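Local coordinates for putative hydrolase (PDB 3D6L), which probably hydrolyses acyl-CoA thioesters, including long-chain fatty acyl-CoA, as a hexameric hot dog fold thioesterase, at residues E47-E61 with I103-R117. Sequence-based numbering, arbitrary orientation.
Sequences ERVVTISMDKVVFKE and INVTSALVTYVSVTR
Strand 48-58 and the 103-115 part of strand 100-115 run antiparallel, their axes 173° apart, and two beta bulges shift the register, between Thr51 and Ser53 and between Asp55 and Val58. The first is a classic bulge: Thr111 O accepts from both Ile52 N (2.8 Å) and Ser53 N (3.3 Å), while Thr111 N returns a bond to Ser53 O. At the second, a water links Lys56 O to Ser107 OG, which is also bound by Glu88. On one face Thr51 lies alongside the Tyr112 ring, its OG1 3.3 Å from Tyr112 CE2. Chi1 of -40° puts Thr51 OG1 beside the backbone N and the CG2 methyl anti to it, 3.5 Å from Val110 CG1. On the other face Val50 divides its branches, CG2 meeting Val113 CG1 and CG1 meeting Val115 CG2, both at 3.5 Å. Near the Arg48 end, Glu47 OE2 forms a salt bridge with Arg117 NH1 (3.0 Å), carboxylate and guanidinium planes turned 45° apart. Helix 26-42, the sausage of the hot dog, covers the face bearing Thr51 and Tyr112, where the Asp34 carboxylate is hydrogen-bonded to Thr51 OG1 and the Asp34 backbone carbonyl to Tyr112 OH. Strand 82-94 flanks strand 100-115 on its other side, while 48-58 pairs antiparallel with a strand of a second subunit, continuing the sheet across the interface.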
loop_
_atom_site.group_PDB
_atom_site.type_symbol
_atom_site.label_atom_id
_atom_site.label_comp_id
_atom_site.label_asym_id
_atom_site.label_seq_id
_atom_site.Cartn_x
_atom_site.Cartn_y
_atom_site.Cartn_z
ATOM N N GLU A 47 -15.772 3.404 -22.800
ATOM C CA GLU A 47 -15.540 4.502 -21.843
ATOM C C GLU A 47 -15.466 4.079 -20.380
ATOM O O GLU A 47 -14.497 4.403 -19.696
ATOM C CB GLU A 47 -16.592 5.614 -21.984
ATOM C CG GLU A 47 -16.293 6.624 -23.085
ATOM C CD GLU A 47 -17.037 6.311 -24.378
ATOM O OE1 GLU A 47 -17.357 5.116 -24.628
ATOM O OE2 GLU A 47 -17.312 7.272 -25.143
ATOM N N ARG A 48 -16.493 3.377 -19.904
ATOM C CA ARG A 48 -16.610 3.049 -18.487
ATOM C C ARG A 48 -17.622 1.930 -18.237
ATOM O O ARG A 48 -18.644 1.832 -18.914
ATOM C CB ARG A 48 -17.014 4.301 -17.689
ATOM C CG ARG A 48 -16.834 4.196 -16.180
ATOM C CD ARG A 48 -17.514 5.340 -15.453
ATOM N NE ARG A 48 -17.702 5.011 -14.044
ATOM C CZ ARG A 48 -18.152 5.851 -13.114
ATOM N NH1 ARG A 48 -18.474 7.099 -13.418
ATOM N NH2 ARG A 48 -18.273 5.441 -11.862
ATOM N N VAL A 49 -17.325 1.075 -17.271
ATOM C CA VAL A 49 -18.327 0.162 -16.732
ATOM C C VAL A 49 -18.322 0.286 -15.209
ATOM O O VAL A 49 -17.288 0.624 -14.609
ATOM C CB VAL A 49 -18.117 -1.311 -17.188
ATOM C CG1 VAL A 49 -18.354 -1.460 -18.706
ATOM C CG2 VAL A 49 -16.732 -1.841 -16.787
ATOM N N VAL A 50 -19.474 0.068 -14.577
ATOM C CA VAL A 50 -19.467 -0.058 -13.127
ATOM C C VAL A 50 -19.893 -1.472 -12.753
ATOM O O VAL A 50 -20.783 -2.039 -13.385
ATOM C CB VAL A 50 -20.242 1.083 -12.353
ATOM C CG1 VAL A 50 -20.266 2.385 -13.144
ATOM C CG2 VAL A 50 -21.644 0.670 -11.938
ATOM N N THR A 51 -19.228 -2.040 -11.752
ATOM C CA THR A 51 -19.508 -3.398 -11.313
ATOM C C THR A 51 -20.797 -3.421 -10.490
ATOM O O THR A 51 -20.903 -2.722 -9.489
ATOM C CB THR A 51 -18.343 -3.965 -10.470
ATOM O OG1 THR A 51 -17.091 -3.563 -11.041
ATOM C CG2 THR A 51 -18.406 -5.479 -10.416
ATOM N N ILE A 52 -21.776 -4.218 -10.916
ATOM C CA ILE A 52 -23.052 -4.291 -10.195
ATOM C C ILE A 52 -23.244 -5.564 -9.369
ATOM O O ILE A 52 -23.938 -5.535 -8.356
ATOM C CB ILE A 52 -24.286 -4.048 -11.108
ATOM C CG1 ILE A 52 -24.285 -4.994 -12.315
ATOM C CG2 ILE A 52 -24.356 -2.589 -11.546
ATOM C CD1 ILE A 52 -25.693 -5.365 -12.795
ATOM N N SER A 53 -22.646 -6.676 -9.792
ATOM C CA SER A 53 -22.761 -7.918 -9.026
ATOM C C SER A 53 -21.673 -8.961 -9.294
ATOM O O SER A 53 -20.930 -8.877 -10.275
ATOM C CB SER A 53 -24.159 -8.538 -9.191
ATOM O OG SER A 53 -24.380 -8.978 -10.513
ATOM N N MET A 54 -21.600 -9.934 -8.386
ATOM C CA MET A 54 -20.707 -11.077 -8.478
ATOM C C MET A 54 -21.424 -12.329 -8.013
ATOM O O MET A 54 -21.986 -12.361 -6.920
ATOM C CB MET A 54 -19.484 -10.892 -7.590
ATOM C CG MET A 54 -18.382 -10.087 -8.182
ATOM S SD MET A 54 -16.787 -10.679 -7.582
ATOM C CE MET A 54 -15.713 -9.486 -8.394
ATOM N N ASP A 55 -21.382 -13.364 -8.836
ATOM C CA ASP A 55 -21.948 -14.649 -8.487
ATOM C C ASP A 55 -20.937 -15.750 -8.700
ATOM O O ASP A 55 -19.930 -15.545 -9.367
ATOM C CB ASP A 55 -23.166 -14.919 -9.352
ATOM C CG ASP A 55 -24.450 -14.676 -8.617
ATOM O OD1 ASP A 55 -24.976 -13.536 -8.731
ATOM O OD2 ASP A 55 -24.909 -15.617 -7.902
ATOM N N LYS A 56 -21.211 -16.917 -8.127
ATOM C CA LYS A 56 -20.470 -18.143 -8.436
ATOM C C LYS A 56 -18.949 -17.972 -8.408
ATOM O O LYS A 56 -18.235 -18.467 -9.286
ATOM C CB LYS A 56 -20.932 -18.734 -9.785
ATOM C CG LYS A 56 -22.440 -19.016 -9.880
ATOM C CD LYS A 56 -22.866 -20.087 -8.877
ATOM C CE LYS A 56 -24.368 -20.069 -8.606
ATOM N NZ LYS A 56 -24.669 -20.870 -7.379
ATOM N N VAL A 57 -18.456 -17.248 -7.408
ATOM C CA VAL A 57 -17.021 -17.188 -7.194
ATOM C C VAL A 57 -16.597 -18.360 -6.330
ATOM O O VAL A 57 -17.235 -18.665 -5.319
ATOM C CB VAL A 57 -16.507 -15.792 -6.701
ATOM C CG1 VAL A 57 -17.648 -14.811 -6.479
ATOM C CG2 VAL A 57 -15.545 -15.904 -5.499
ATOM N N VAL A 58 -15.551 -19.047 -6.767
ATOM C CA VAL A 58 -15.103 -20.258 -6.107
ATOM C C VAL A 58 -13.608 -20.155 -5.897
ATOM O O VAL A 58 -12.843 -19.962 -6.847
ATOM C CB VAL A 58 -15.445 -21.551 -6.936
ATOM C CG1 VAL A 58 -14.980 -22.827 -6.196
ATOM C CG2 VAL A 58 -16.949 -21.623 -7.282
ATOM N N PHE A 59 -13.193 -20.259 -4.643
ATOM C CA PHE A 59 -11.776 -20.312 -4.312
ATOM C C PHE A 59 -11.361 -21.774 -4.336
ATOM O O PHE A 59 -11.391 -22.470 -3.317
ATOM C CB PHE A 59 -11.511 -19.649 -2.958
ATOM C CG PHE A 59 -11.869 -18.193 -2.930
ATOM C CD1 PHE A 59 -11.000 -17.237 -3.467
ATOM C CD2 PHE A 59 -13.083 -17.772 -2.391
ATOM C CE1 PHE A 59 -11.327 -15.886 -3.462
ATOM C CE2 PHE A 59 -13.427 -16.420 -2.380
ATOM C CZ PHE A 59 -12.547 -15.472 -2.916
ATOM N N LYS A 60 -11.010 -22.233 -5.529
ATOM C CA LYS A 60 -10.706 -23.637 -5.776
ATOM C C LYS A 60 -9.414 -24.071 -5.100
ATOM O O LYS A 60 -9.305 -25.195 -4.625
ATOM C CB LYS A 60 -10.594 -23.890 -7.279
ATOM C CG LYS A 60 -11.764 -23.378 -8.067
ATOM C CD LYS A 60 -11.527 -23.552 -9.545
ATOM C CE LYS A 60 -12.686 -22.968 -10.318
ATOM N NZ LYS A 60 -12.583 -23.251 -11.768
ATOM N N GLU A 61 -8.437 -23.176 -5.049
ATOM C CA GLU A 61 -7.106 -23.552 -4.615
ATOM C C GLU A 61 -6.418 -22.340 -3.989
ATOM O O GLU A 61 -6.675 -21.220 -4.414
ATOM C CB GLU A 61 -6.330 -24.055 -5.835
ATOM C CG GLU A 61 -5.397 -25.234 -5.589
ATOM C CD GLU A 61 -6.115 -26.484 -5.125
ATOM O OE1 GLU A 61 -7.166 -26.840 -5.718
ATOM O OE2 GLU A 61 -5.606 -27.115 -4.165
ATOM N N ILE A 103 -2.026 -23.841 -12.152
ATOM C CA ILE A 103 -3.171 -24.278 -11.365
ATOM C C ILE A 103 -4.352 -23.328 -11.523
ATOM O O ILE A 103 -4.216 -22.134 -11.290
ATOM C CB ILE A 103 -2.787 -24.398 -9.867
ATOM C CG1 ILE A 103 -1.503 -25.235 -9.725
ATOM C CG2 ILE A 103 -3.952 -24.959 -9.050
ATOM C CD1 ILE A 103 -1.178 -25.728 -8.320
ATOM N N ASN A 104 -5.502 -23.866 -11.934
ATOM C CA ASN A 104 -6.748 -23.107 -11.942
ATOM C C ASN A 104 -7.144 -22.866 -10.493
ATOM O O ASN A 104 -7.462 -23.793 -9.745
ATOM C CB ASN A 104 -7.852 -23.828 -12.714
ATOM C CG ASN A 104 -9.129 -22.984 -12.861
ATOM O OD1 ASN A 104 -9.109 -21.747 -12.779
ATOM N ND2 ASN A 104 -10.250 -23.663 -13.086
ATOM N N VAL A 105 -7.108 -21.602 -10.107
ATOM C CA VAL A 105 -6.993 -21.253 -8.711
ATOM C C VAL A 105 -8.259 -20.599 -8.155
ATOM O O VAL A 105 -8.615 -20.825 -6.997
ATOM C CB VAL A 105 -5.692 -20.439 -8.488
ATOM C CG1 VAL A 105 -5.919 -18.946 -8.618
ATOM C CG2 VAL A 105 -5.051 -20.817 -7.173
ATOM N N THR A 106 -8.945 -19.813 -8.986
ATOM C CA THR A 106 -10.231 -19.216 -8.615
ATOM C C THR A 106 -11.116 -18.886 -9.830
ATOM O O THR A 106 -10.645 -18.822 -10.958
ATOM C CB THR A 106 -10.118 -18.026 -7.544
ATOM O OG1 THR A 106 -10.960 -16.921 -7.908
ATOM C CG2 THR A 106 -8.718 -17.530 -7.381
ATOM N N SER A 107 -12.402 -18.686 -9.566
ATOM C CA SER A 107 -13.413 -18.576 -10.598
ATOM C C SER A 107 -14.488 -17.578 -10.173
ATOM O O SER A 107 -14.799 -17.476 -8.992
ATOM C CB SER A 107 -14.051 -19.940 -10.774
ATOM O OG SER A 107 -14.976 -19.926 -11.822
ATOM N N ALA A 108 -15.058 -16.838 -11.120
ATOM C CA ALA A 108 -16.130 -15.895 -10.783
ATOM C C ALA A 108 -16.975 -15.474 -11.972
ATOM O O ALA A 108 -16.512 -15.470 -13.105
ATOM C CB ALA A 108 -15.568 -14.654 -10.066
ATOM N N LEU A 109 -18.221 -15.114 -11.682
ATOM C CA LEU A 109 -19.143 -14.554 -12.663
ATOM C C LEU A 109 -19.472 -13.132 -12.225
ATOM O O LEU A 109 -20.166 -12.935 -11.229
ATOM C CB LEU A 109 -20.435 -15.373 -12.697
ATOM C CG LEU A 109 -21.156 -15.705 -14.007
ATOM C CD1 LEU A 109 -22.615 -16.078 -13.689
ATOM C CD2 LEU A 109 -21.076 -14.591 -15.061
ATOM N N VAL A 110 -18.975 -12.145 -12.965
ATOM C CA VAL A 110 -19.132 -10.739 -12.582
ATOM C C VAL A 110 -20.052 -10.035 -13.573
ATOM O O VAL A 110 -19.987 -10.303 -14.775
ATOM C CB VAL A 110 -17.752 -9.987 -12.543
ATOM C CG1 VAL A 110 -17.852 -8.730 -11.702
ATOM C CG2 VAL A 110 -16.632 -10.885 -12.003
ATOM N N THR A 111 -20.890 -9.126 -13.079
ATOM C CA THR A 111 -21.763 -8.349 -13.959
ATOM C C THR A 111 -21.484 -6.848 -13.854
ATOM O O THR A 111 -21.311 -6.302 -12.761
ATOM C CB THR A 111 -23.270 -8.662 -13.727
ATOM O OG1 THR A 111 -23.468 -10.083 -13.701
ATOM C CG2 THR A 111 -24.137 -8.072 -14.844
ATOM N N TYR A 112 -21.441 -6.203 -15.014
ATOM C CA TYR A 112 -21.134 -4.788 -15.135
ATOM C C TYR A 112 -22.279 -4.093 -15.852
ATOM O O TYR A 112 -23.025 -4.729 -16.600
ATOM C CB TYR A 112 -19.824 -4.594 -15.924
ATOM C CG TYR A 112 -18.649 -5.324 -15.313
ATOM C CD1 TYR A 112 -18.361 -6.645 -15.661
ATOM C CD2 TYR A 112 -17.841 -4.699 -14.364
ATOM C CE1 TYR A 112 -17.284 -7.326 -15.081
ATOM C CE2 TYR A 112 -16.768 -5.364 -13.777
ATOM C CZ TYR A 112 -16.491 -6.675 -14.135
ATOM O OH TYR A 112 -15.431 -7.325 -13.538
ATOM N N VAL A 113 -22.431 -2.797 -15.611
ATOM C CA VAL A 113 -23.357 -1.994 -16.388
ATOM C C VAL A 113 -22.533 -1.046 -17.257
ATOM O O VAL A 113 -21.531 -0.493 -16.807
ATOM C CB VAL A 113 -24.380 -1.238 -15.493
ATOM C CG1 VAL A 113 -23.687 -0.220 -14.590
ATOM C CG2 VAL A 113 -25.440 -0.550 -16.338
ATOM N N SER A 114 -22.938 -0.888 -18.511
ATOM C CA SER A 114 -22.250 0.025 -19.411
ATOM C C SER A 114 -22.763 1.444 -19.153
ATOM O O SER A 114 -23.965 1.695 -19.207
ATOM C CB SER A 114 -22.471 -0.401 -20.857
ATOM O OG SER A 114 -23.168 0.579 -21.592
ATOM N N VAL A 115 -21.852 2.356 -18.831
ATOM C CA VAL A 115 -22.233 3.713 -18.451
ATOM C C VAL A 115 -21.404 4.764 -19.166
ATOM O O VAL A 115 -20.314 4.477 -19.675
ATOM C CB VAL A 115 -22.118 3.963 -16.913
ATOM C CG1 VAL A 115 -23.180 3.194 -16.155
ATOM C CG2 VAL A 115 -20.729 3.629 -16.400
ATOM N N THR A 116 -21.934 5.984 -19.193
ATOM C CA THR A 116 -21.186 7.159 -19.618
ATOM C C THR A 116 -20.097 7.454 -18.593
ATOM O O THR A 116 -20.215 7.096 -17.423
ATOM C CB THR A 116 -22.102 8.398 -19.750
ATOM O OG1 THR A 116 -22.855 8.569 -18.542
ATOM C CG2 THR A 116 -23.068 8.247 -20.939
ATOM N N ARG A 117 -19.039 8.122 -19.032
ATOM C CA ARG A 117 -17.951 8.514 -18.140
ATOM C C ARG A 117 -18.414 9.273 -16.877
ATOM O O ARG A 117 -17.644 9.392 -15.920
ATOM C CB ARG A 117 -16.827 9.252 -18.911
ATOM C CG ARG A 117 -17.142 10.671 -19.451
ATOM C CD ARG A 117 -18.240 10.753 -20.564
ATOM N NE ARG A 117 -18.303 9.562 -21.419
ATOM C CZ ARG A 117 -19.291 9.285 -22.270
ATOM N NH1 ARG A 117 -19.261 8.164 -22.985
ATOM N NH2 ARG A 117 -20.315 10.121 -22.409
HETATM O O HOH W 1 -17.753 -19.859 -11.552
#